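PDB 6P74: OLD nuclease from Thermus scotoductus, which degrades linear and supercoiled double-stranded DNA in the 5'-to-3' direction, nicks circular DNA, and has a DNA-stimulated ATPase activity. Local coordinates for residues R4-N9 / E71-F76; R11-I16 / T35-A40; D42-D47 / T88-T93. All coordinates share one frame; numbering follows the deposited sequence.

Interaction 1: R4-N9 / E71-F76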
loop_
_atom_site.group_PDB
_atom_site.type_symbol
_atom_site.label_atom_id
_atom_site.label_comp_id
_atom_site.label_asym_id
_atom_site.label_seq_id
_atom_site.Cartn_x
_atom_site.Cartn_y
_atom_site.Cartn_z
ATOM N N ARG A 4 -12.846 16.873 12.783
ATOM C CA ARG A 4 -11.502 17.030 13.298
ATOM C C ARG A 4 -10.863 15.662 13.213
ATOM O O ARG A 4 -11.565 14.647 13.285
ATOM C CB ARG A 4 -11.542 17.630 14.705
ATOM C CG ARG A 4 -10.232 17.684 15.424
ATOM C CD ARG A 4 -10.439 18.353 16.766
ATOM N NE ARG A 4 -9.236 18.329 17.599
ATOM C CZ ARG A 4 -9.233 18.514 18.918
ATOM N NH1 ARG A 4 -10.373 18.734 19.564
ATOM N NH2 ARG A 4 -8.093 18.471 19.596
ATOM N N LEU A 5 -9.545 15.646 13.016
ATOM C CA LEU A 5 -8.766 14.419 12.951
ATOM C C LEU A 5 -7.526 14.618 13.810
ATOM O O LEU A 5 -6.846 15.640 13.686
ATOM C CB LEU A 5 -8.358 14.040 11.527
ATOM C CG LEU A 5 -7.316 12.922 11.415
ATOM C CD1 LEU A 5 -7.950 11.594 11.729
ATOM C CD2 LEU A 5 -6.726 12.902 10.036
ATOM N N GLN A 6 -7.229 13.651 14.675
ATOM C CA GLN A 6 -5.979 13.647 15.430
ATOM C C GLN A 6 -5.249 12.346 15.156
ATOM O O GLN A 6 -5.853 11.270 15.196
ATOM C CB GLN A 6 -6.210 13.818 16.925
ATOM C CG GLN A 6 -6.694 15.199 17.292
ATOM C CD GLN A 6 -7.385 15.246 18.646
ATOM O OE1 GLN A 6 -8.425 14.605 18.862
ATOM N NE2 GLN A 6 -6.812 16.009 19.569
ATOM N N VAL A 7 -3.958 12.443 14.853
ATOM C CA VAL A 7 -3.158 11.270 14.549
ATOM C C VAL A 7 -1.856 11.359 15.325
ATOM O O VAL A 7 -1.175 12.389 15.293
ATOM C CB VAL A 7 -2.889 11.143 13.040
ATOM C CG1 VAL A 7 -2.130 9.873 12.747
ATOM C CG2 VAL A 7 -4.195 11.153 12.280
ATOM N N LYS A 8 -1.515 10.286 16.029
ATOM C CA LYS A 8 -0.277 10.229 16.791
ATOM C C LYS A 8 0.425 8.925 16.467
ATOM O O LYS A 8 -0.137 7.845 16.685
ATOM C CB LYS A 8 -0.539 10.335 18.299
ATOM C CG LYS A 8 -1.241 11.609 18.729
ATOM C CD LYS A 8 -1.248 11.745 20.251
ATOM C CE LYS A 8 -1.707 13.140 20.681
ATOM N NZ LYS A 8 -1.087 13.591 21.970
ATOM N N ASN A 9 1.641 9.024 15.935
ATOM C CA ASN A 9 2.546 7.892 15.798
ATOM C C ASN A 9 2.166 6.942 14.665
ATOM O O ASN A 9 2.583 5.770 14.665
ATOM C CB ASN A 9 2.651 7.127 17.125
ATOM C CG ASN A 9 3.285 7.963 18.224
ATOM O OD1 ASN A 9 4.274 8.657 17.992
ATOM N ND2 ASN A 9 2.716 7.908 19.420
ATOM N N GLU A 71 -2.439 6.269 17.569
ATOM C CA GLU A 71 -3.698 6.847 18.041
ATOM C C GLU A 71 -4.326 7.664 16.919
ATOM O O GLU A 71 -3.746 8.661 16.489
ATOM C CB GLU A 71 -3.466 7.745 19.255
ATOM C CG GLU A 71 -3.851 7.186 20.586
ATOM C CD GLU A 71 -3.778 8.250 21.665
ATOM O OE1 GLU A 71 -2.732 8.356 22.345
ATOM O OE2 GLU A 71 -4.762 9.004 21.810
ATOM N N ILE A 72 -5.515 7.278 16.469
ATOM C CA ILE A 72 -6.262 8.070 15.501
ATOM C C ILE A 72 -7.626 8.402 16.095
ATOM O O ILE A 72 -8.411 7.501 16.411
ATOM C CB ILE A 72 -6.410 7.344 14.159
ATOM C CG1 ILE A 72 -5.035 6.957 13.627
ATOM C CG2 ILE A 72 -7.103 8.244 13.181
ATOM C CD1 ILE A 72 -5.069 5.885 12.582
ATOM N N THR A 73 -7.916 9.696 16.226
ATOM C CA THR A 73 -9.180 10.167 16.780
ATOM C C THR A 73 -9.935 10.945 15.708
ATOM O O THR A 73 -9.409 11.921 15.163
ATOM C CB THR A 73 -8.937 11.045 18.016
ATOM O OG1 THR A 73 -8.182 10.319 18.992
ATOM C CG2 THR A 73 -10.255 11.479 18.630
ATOM N N VAL A 74 -11.164 10.530 15.407
ATOM C CA VAL A 74 -12.004 11.247 14.452
ATOM C C VAL A 74 -13.209 11.815 15.189
ATOM O O VAL A 74 -13.946 11.076 15.848
ATOM C CB VAL A 74 -12.454 10.349 13.295
ATOM C CG1 VAL A 74 -13.095 11.195 12.227
ATOM C CG2 VAL A 74 -11.276 9.590 12.739
ATOM N N HIS A 75 -13.409 13.124 15.078
ATOM C CA HIS A 75 -14.536 13.816 15.685
ATOM C C HIS A 75 -15.596 14.121 14.637
ATOM O O HIS A 75 -15.287 14.390 13.473
ATOM C CB HIS A 75 -14.103 15.127 16.334
ATOM C CG HIS A 75 -13.007 14.983 17.338
ATOM N ND1 HIS A 75 -13.187 15.251 18.679
ATOM C CD2 HIS A 75 -11.707 14.632 17.195
ATOM C CE1 HIS A 75 -12.046 15.069 19.319
ATOM N NE2 HIS A 75 -11.131 14.692 18.442
ATOM N N PHE A 76 -16.857 14.095 15.059
ATOM C CA PHE A 76 -17.930 14.338 14.112
ATOM C C PHE A 76 -19.100 15.033 14.797
ATOM O O PHE A 76 -19.148 15.184 16.018
ATOM C CB PHE A 76 -18.376 13.038 13.455
ATOM C CG PHE A 76 -18.763 11.981 14.439
ATOM C CD1 PHE A 76 -19.978 12.041 15.095
ATOM C CD2 PHE A 76 -17.909 10.931 14.717
ATOM C CE1 PHE A 76 -20.334 11.077 16.005
ATOM C CE2 PHE A 76 -18.257 9.969 15.617
ATOM C CZ PHE A 76 -19.476 10.041 16.263
#

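Interaction 2: R11-I16 / T35-A40. With SO4 (sulfate ion), chain D.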
loop_
_atom_site.group_PDB
_atom_site.type_symbol
_atom_site.label_atom_id
_atom_site.label_comp_id
_atom_site.label_asym_id
_atom_site.label_seq_id
_atom_site.Cartn_x
_atom_site.Cartn_y
_atom_site.Cartn_z
ATOM N N ARG A 11 2.632 5.952 10.910
ATOM C CA ARG A 11 3.538 6.141 9.778
ATOM C C ARG A 11 4.348 7.425 9.939
ATOM O O ARG A 11 5.070 7.581 10.931
ATOM C CB ARG A 11 2.754 6.112 8.461
ATOM C CG ARG A 11 2.284 4.701 8.115
ATOM C CD ARG A 11 1.227 4.664 7.022
ATOM N NE ARG A 11 0.483 3.399 7.037
ATOM C CZ ARG A 11 -0.368 3.011 6.088
ATOM N NH1 ARG A 11 -0.585 3.781 5.025
ATOM N NH2 ARG A 11 -0.999 1.846 6.193
ATOM N N CYS A 12 4.244 8.350 8.989
ATOM C CA CYS A 12 5.016 9.583 9.085
ATOM C C CYS A 12 4.370 10.633 9.986
ATOM O O CYS A 12 5.003 11.664 10.244
ATOM C CB CYS A 12 5.265 10.166 7.686
ATOM S SG CYS A 12 3.787 10.494 6.687
ATOM N N LEU A 13 3.154 10.394 10.491
ATOM C CA LEU A 13 2.405 11.397 11.254
ATOM C C LEU A 13 2.705 11.214 12.734
ATOM O O LEU A 13 2.034 10.456 13.439
ATOM C CB LEU A 13 0.909 11.289 10.973
ATOM C CG LEU A 13 0.478 11.362 9.504
ATOM C CD1 LEU A 13 -1.034 11.271 9.371
ATOM C CD2 LEU A 13 0.998 12.638 8.865
ATOM N N GLU A 14 3.713 11.936 13.226
ATOM C CA GLU A 14 4.066 11.825 14.636
ATOM C C GLU A 14 2.967 12.398 15.517
ATOM O O GLU A 14 2.525 11.748 16.476
ATOM C CB GLU A 14 5.392 12.519 14.913
ATOM C CG GLU A 14 5.720 12.625 16.390
ATOM C CD GLU A 14 7.205 12.780 16.658
ATOM O OE1 GLU A 14 7.700 12.118 17.595
ATOM O OE2 GLU A 14 7.880 13.554 15.939
ATOM N N ASP A 15 2.499 13.603 15.195
ATOM C CA ASP A 15 1.454 14.260 15.977
ATOM C C ASP A 15 0.883 15.252 14.967
ATOM O O ASP A 15 1.642 15.973 14.309
ATOM C CB ASP A 15 2.026 14.800 17.285
ATOM C CG ASP A 15 0.955 15.399 18.188
ATOM O OD1 ASP A 15 -0.133 15.744 17.687
ATOM O OD2 ASP A 15 1.198 15.525 19.408
ATOM N N ILE A 16 -0.445 15.300 14.849
ATOM C CA ILE A 16 -1.100 16.234 13.943
ATOM C C ILE A 16 -2.529 16.358 14.440
ATOM O O ILE A 16 -3.103 15.432 15.017
ATOM C CB ILE A 16 -1.110 15.941 12.425
ATOM C CG1 ILE A 16 -1.730 14.571 12.181
ATOM C CG2 ILE A 16 0.305 16.029 11.860
ATOM C CD1 ILE A 16 -2.434 14.435 10.854
ATOM N N THR A 35 -1.403 11.733 1.819
ATOM C CA THR A 35 -2.182 10.513 1.650
ATOM C C THR A 35 -2.347 9.774 2.974
ATOM O O THR A 35 -3.371 9.118 3.196
ATOM C CB THR A 35 -1.512 9.627 0.596
ATOM O OG1 THR A 35 -1.509 10.313 -0.662
ATOM C CG2 THR A 35 -2.247 8.313 0.435
ATOM N N THR A 36 -1.365 9.896 3.867
ATOM C CA THR A 36 -1.441 9.224 5.156
ATOM C C THR A 36 -2.565 9.796 6.015
ATOM O O THR A 36 -3.220 9.059 6.758
ATOM C CB THR A 36 -0.083 9.324 5.853
ATOM O OG1 THR A 36 0.922 8.713 5.019
ATOM C CG2 THR A 36 -0.106 8.635 7.212
ATOM N N ILE A 37 -2.820 11.105 5.916
ATOM C CA ILE A 37 -4.009 11.664 6.554
ATOM C C ILE A 37 -5.259 10.946 6.058
ATOM O O ILE A 37 -6.097 10.504 6.854
ATOM C CB ILE A 37 -4.099 13.182 6.310
ATOM C CG1 ILE A 37 -3.026 13.917 7.123
ATOM C CG2 ILE A 37 -5.500 13.701 6.651
ATOM C CD1 ILE A 37 -2.911 15.396 6.814
ATOM N N LEU A 38 -5.408 10.814 4.739
ATOM C CA LEU A 38 -6.599 10.159 4.214
ATOM C C LEU A 38 -6.690 8.708 4.681
ATOM O O LEU A 38 -7.780 8.238 5.043
ATOM C CB LEU A 38 -6.623 10.223 2.696
ATOM C CG LEU A 38 -6.617 11.623 2.096
ATOM C CD1 LEU A 38 -6.893 11.525 0.614
ATOM C CD2 LEU A 38 -7.656 12.489 2.786
ATOM N N ARG A 39 -5.565 7.972 4.667
ATOM C CA ARG A 39 -5.615 6.564 5.069
ATOM C C ARG A 39 -6.005 6.421 6.542
ATOM O O ARG A 39 -6.718 5.479 6.914
ATOM C CB ARG A 39 -4.280 5.877 4.788
ATOM C CG ARG A 39 -3.827 5.979 3.328
ATOM C CD ARG A 39 -4.528 4.991 2.385
ATOM N NE ARG A 39 -3.572 4.040 1.813
ATOM C CZ ARG A 39 -2.811 4.274 0.743
ATOM N NH1 ARG A 39 -2.890 5.430 0.096
ATOM N NH2 ARG A 39 -1.965 3.343 0.319
ATOM N N ALA A 40 -5.565 7.357 7.390
ATOM C CA ALA A 40 -5.920 7.298 8.799
ATOM C C ALA A 40 -7.428 7.408 8.994
ATOM O O ALA A 40 -8.011 6.689 9.820
ATOM C CB ALA A 40 -5.194 8.397 9.575
HETATM S S SO4 D . 1.670 11.179 0.956
HETATM O O1 SO4 D . 2.308 12.233 1.734
HETATM O O2 SO4 D . 0.382 11.659 0.474
HETATM O O3 SO4 D . 2.508 10.842 -0.186
HETATM O O4 SO4 D . 1.482 9.996 1.789
HETATM O O HOH W 1 0.055 6.230 3.908
#

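Interaction 3: D42-D47 / T88-T93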
loop_
_atom_site.group_PDB
_atom_site.type_symbol
_atom_site.label_atom_id
_atom_site.label_comp_id
_atom_site.label_asym_id
_atom_site.label_seq_id
_atom_site.Cartn_x
_atom_site.Cartn_y
_atom_site.Cartn_z
ATOM N N ASP A 42 -9.647 6.508 6.820
ATOM C CA ASP A 42 -10.245 5.287 6.300
ATOM C C ASP A 42 -10.103 4.108 7.263
ATOM O O ASP A 42 -10.950 3.211 7.257
ATOM C CB ASP A 42 -9.621 4.930 4.967
ATOM C CG ASP A 42 -10.399 3.866 4.254
ATOM O OD1 ASP A 42 -11.564 4.157 3.901
ATOM O OD2 ASP A 42 -9.869 2.746 4.061
ATOM N N LEU A 43 -9.022 4.073 8.049
ATOM C CA LEU A 43 -8.827 3.016 9.037
ATOM C C LEU A 43 -9.970 2.985 10.033
ATOM O O LEU A 43 -10.441 1.909 10.421
ATOM C CB LEU A 43 -7.514 3.243 9.785
ATOM C CG LEU A 43 -6.320 2.447 9.302
ATOM C CD1 LEU A 43 -5.096 2.762 10.140
ATOM C CD2 LEU A 43 -6.701 1.008 9.418
ATOM N N VAL A 44 -10.405 4.161 10.480
ATOM C CA VAL A 44 -11.435 4.246 11.505
ATOM C C VAL A 44 -12.826 4.105 10.904
ATOM O O VAL A 44 -13.712 3.478 11.501
ATOM C CB VAL A 44 -11.279 5.569 12.265
ATOM C CG1 VAL A 44 -12.240 5.616 13.451
ATOM C CG2 VAL A 44 -9.845 5.724 12.704
ATOM N N LEU A 45 -13.041 4.678 9.715
ATOM C CA LEU A 45 -14.381 4.875 9.172
ATOM C C LEU A 45 -14.602 4.259 7.802
ATOM O O LEU A 45 -15.680 4.454 7.230
ATOM C CB LEU A 45 -14.712 6.371 9.113
ATOM C CG LEU A 45 -14.696 7.065 10.479
ATOM C CD1 LEU A 45 -14.911 8.550 10.301
ATOM C CD2 LEU A 45 -15.743 6.434 11.439
ATOM N N GLY A 46 -13.619 3.547 7.256
ATOM C CA GLY A 46 -13.794 2.829 6.013
ATOM C C GLY A 46 -14.674 1.616 6.236
ATOM O O GLY A 46 -15.212 1.392 7.320
ATOM N N ASP A 47 -14.820 0.810 5.187
ATOM C CA ASP A 47 -15.799 -0.263 5.248
ATOM C C ASP A 47 -15.227 -1.577 5.792
ATOM O O ASP A 47 -15.883 -2.614 5.674
ATOM C CB ASP A 47 -16.448 -0.464 3.875
ATOM C CG ASP A 47 -15.451 -0.435 2.749
ATOM O OD1 ASP A 47 -14.244 -0.573 3.038
ATOM O OD2 ASP A 47 -15.874 -0.260 1.583
ATOM N N THR A 88 -19.399 11.727 20.226
ATOM C CA THR A 88 -18.992 12.726 19.242
ATOM C C THR A 88 -17.643 12.411 18.599
ATOM O O THR A 88 -17.116 13.249 17.855
ATOM C CB THR A 88 -18.957 14.123 19.881
ATOM O OG1 THR A 88 -17.802 14.247 20.720
ATOM C CG2 THR A 88 -20.210 14.354 20.731
ATOM N N ALA A 89 -17.072 11.235 18.854
ATOM C CA ALA A 89 -15.771 10.912 18.280
ATOM C C ALA A 89 -15.447 9.456 18.562
ATOM O O ALA A 89 -15.976 8.855 19.496
ATOM C CB ALA A 89 -14.662 11.813 18.835
ATOM N N PHE A 90 -14.570 8.902 17.730
ATOM C CA PHE A 90 -14.010 7.574 17.904
ATOM C C PHE A 90 -12.501 7.697 18.027
ATOM O O PHE A 90 -11.893 8.538 17.358
ATOM C CB PHE A 90 -14.348 6.678 16.722
ATOM C CG PHE A 90 -15.804 6.560 16.445
ATOM C CD1 PHE A 90 -16.727 6.556 17.487
ATOM C CD2 PHE A 90 -16.258 6.405 15.149
ATOM C CE1 PHE A 90 -18.081 6.421 17.237
ATOM C CE2 PHE A 90 -17.618 6.263 14.883
ATOM C CZ PHE A 90 -18.528 6.279 15.921
ATOM N N ARG A 91 -11.895 6.869 18.883
ATOM C CA ARG A 91 -10.443 6.848 19.050
ATOM C C ARG A 91 -9.935 5.435 18.812
ATOM O O ARG A 91 -10.277 4.517 19.565
ATOM C CB ARG A 91 -9.997 7.329 20.431
ATOM C CG ARG A 91 -8.485 7.391 20.521
ATOM C CD ARG A 91 -7.960 7.325 21.929
ATOM N NE ARG A 91 -8.290 8.522 22.690
ATOM C CZ ARG A 91 -8.896 8.505 23.873
ATOM N NH1 ARG A 91 -9.226 7.345 24.435
ATOM N NH2 ARG A 91 -9.157 9.645 24.503
ATOM N N LEU A 92 -9.112 5.270 17.773
ATOM C CA LEU A 92 -8.551 3.977 17.412
ATOM C C LEU A 92 -7.116 3.931 17.915
ATOM O O LEU A 92 -6.300 4.788 17.556
ATOM C CB LEU A 92 -8.607 3.742 15.901
ATOM C CG LEU A 92 -8.074 2.392 15.394
ATOM C CD1 LEU A 92 -8.892 1.257 15.943
ATOM C CD2 LEU A 92 -8.066 2.336 13.867
ATOM N N THR A 93 -6.819 2.953 18.763
ATOM C CA THR A 93 -5.488 2.799 19.324
ATOM C C THR A 93 -4.924 1.457 18.891
ATOM O O THR A 93 -5.643 0.454 18.853
ATOM C CB THR A 93 -5.499 2.889 20.860
ATOM O OG1 THR A 93 -6.150 4.095 21.279
ATOM C CG2 THR A 93 -4.080 2.885 21.394
#

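Interaction 1: R4-N9 / E71-F76
Residues 4-9 and 71-76 pair as antiparallel neighbours in the antiparallel beta sheet of the N-terminal ATPase region, with strand axes 4.7 Å apart and running at 175° to each other. Arg4 with His75, Gln6 with Thr73 and Lys8 with Glu71 are the hydrogen-bonded pairs; Leu5 with Val74 and Val7 with Ile72 are the non-hydrogen-bonded ones. At the centre, Gln6 and Thr73 exchange both backbone bonds, Gln6 N to Thr73 O and Thr73 N to Gln6 O, each 2.8 Å long.

The two faces differ in chemistry. On the polar one, His75 NE2 donates to Gln6 OE1 at 2.7 Å, a diagonal bond between neighbouring pairs. The oxygen lies close to the plane of the imidazole, but the donor stands above the plane of the amide. CG beside the backbone N (chi1 -69°) and an extended chain beyond it carry the Gln6 amide toward the Arg4-His75 pair. Arg4, also extended, lies over one face of the His75 ring: its CD makes a CH-pi contact 4.1 Å from the ring centroid, and the guanidinium continues nearly parallel to the imidazole, the planes 8° apart. A salt bridge from Arg4 NH2 to Asp17 holds the end of that chain. The hydrogen bond at its edge and the arginine chain over its face probably limit rotation of the imidazole.

The other face is apolar. Leu5 CD1 meets Ile72 CG2 at 3.7 Å and also touches Val74 CG2, while Val7 CG1 packs more loosely on Ile72 CG1.

The face of Leu5, Val7, Ile72 and Val74 rests on helix 34-45, where Leu5 touches Ile37, Ile72 touches Ala40 and Val44, and Val74 touches Leu45. Within the sheet, strand 13-19 flanks residues 4-9 and strand 85-97 flanks residues 71-76.

Interaction 2: R11-I16 / T35-A40
Leu13 and Thr36 form the tight part of this contact, overlapping flank to flank with their side chains pointing opposite ways and Leu13 CD1 3.5 Å from Thr36 CG2. The same leucine methyl reaches Ile37 CG1, which Ile16 CD1 approaches obliquely at 3.8 Å. With CG1 lodged between its backbone N and carbonyl carbon (chi1 56°), Ile16 sends CD1 toward helix 34-45. Val7 of strand 2-10 adds to this apolar cluster.

Helix 34-45 begins within the P-loop (Walker A motif), and Thr35 belongs to the inferred ATP site. A sulfate, probably from the crystallisation liquor, is bound by the amides of Gly31 and Gly33, consistent with a place for nucleotide phosphate; its exact position beside Thr35 is less sure.

Toward Arg11, which is partly exposed, the packing loosens and a water bridges the two segments. Arg11 CB still touches Thr36 CG2 at 4.0 Å, but the extended chain carries the guanidinium past Thr36. There the water, in the guanidinium plane, accepts from Arg11 NH1 at 2.8 Å and is also hydrogen-bonded to Thr36 OG1. Arg11 NH1 comes within 4.4 Å of Arg39 NE, yet each arginine has its own acid: Asp60 for Arg11 and Glu276 for Arg39.

Interaction 3: D42-D47 / T88-T93
The last turn of a helix, residues 42-45, faces strand residues 88-93, and the backbones stay well apart: the nearest CA atoms, those of Val44 and Leu92, are 6.6 Å from each other. Gly46 is the first residue to leave helical geometry, while its N still bonds to Asp42 O. Along the strand, Phe90 and Leu92 direct their side chains toward the helix and the intervening Arg91 turns away.

Val44 fits between these two strand residues. Its CG1 contacts Phe90 CB at 4.0 Å, and its CG2 meets both Leu92 CB and Leu92 CD2. A chi1 of -173°, with CG1 opposite the backbone N, turns one valine methyl to each partner. Leu45 reaches the aromatic ring from its edge: CD2 lies in the ring plane, 3.7 Å from Phe90 CD2, and the leucine runs roughly perpendicular to the phenylalanine side chain. On the other flank, Leu43 CB touches Leu92 CD2 at 4.2 Å, a looser contact. All these meetings are between apolar groups.

The contact joins helix 34-45 to the antiparallel sheet. Strand 70-76 runs next to strand 85-97 in that sheet, and its Phe76 meets the Phe90 ring edge-to-face. From strand 100-109, Leu105 packs against both Val44 and Phe90, while Leu45 also touches Val135 of strand 135-138.

How the interactions relate
All three contacts lie in the N-terminal ATPase region and are built round one antiparallel sheet and helix 34-45. Interaction 1 binds two strands within that sheet, and interactions 2 and 3 place the beginning and the end of the helix against it. The sheet joins them directly: Val7 N probably bonds to Ile16 O, and Ile72 O to Leu92 N. Their chemistry follows their place. Interaction 3 is buried and wholly apolar. Interactions 1 and 2 are partly buried: the first has an apolar face toward the helix and a polar one facing the other way, and the second grades from an apolar core to water and arginines near the nucleotide-binding loop.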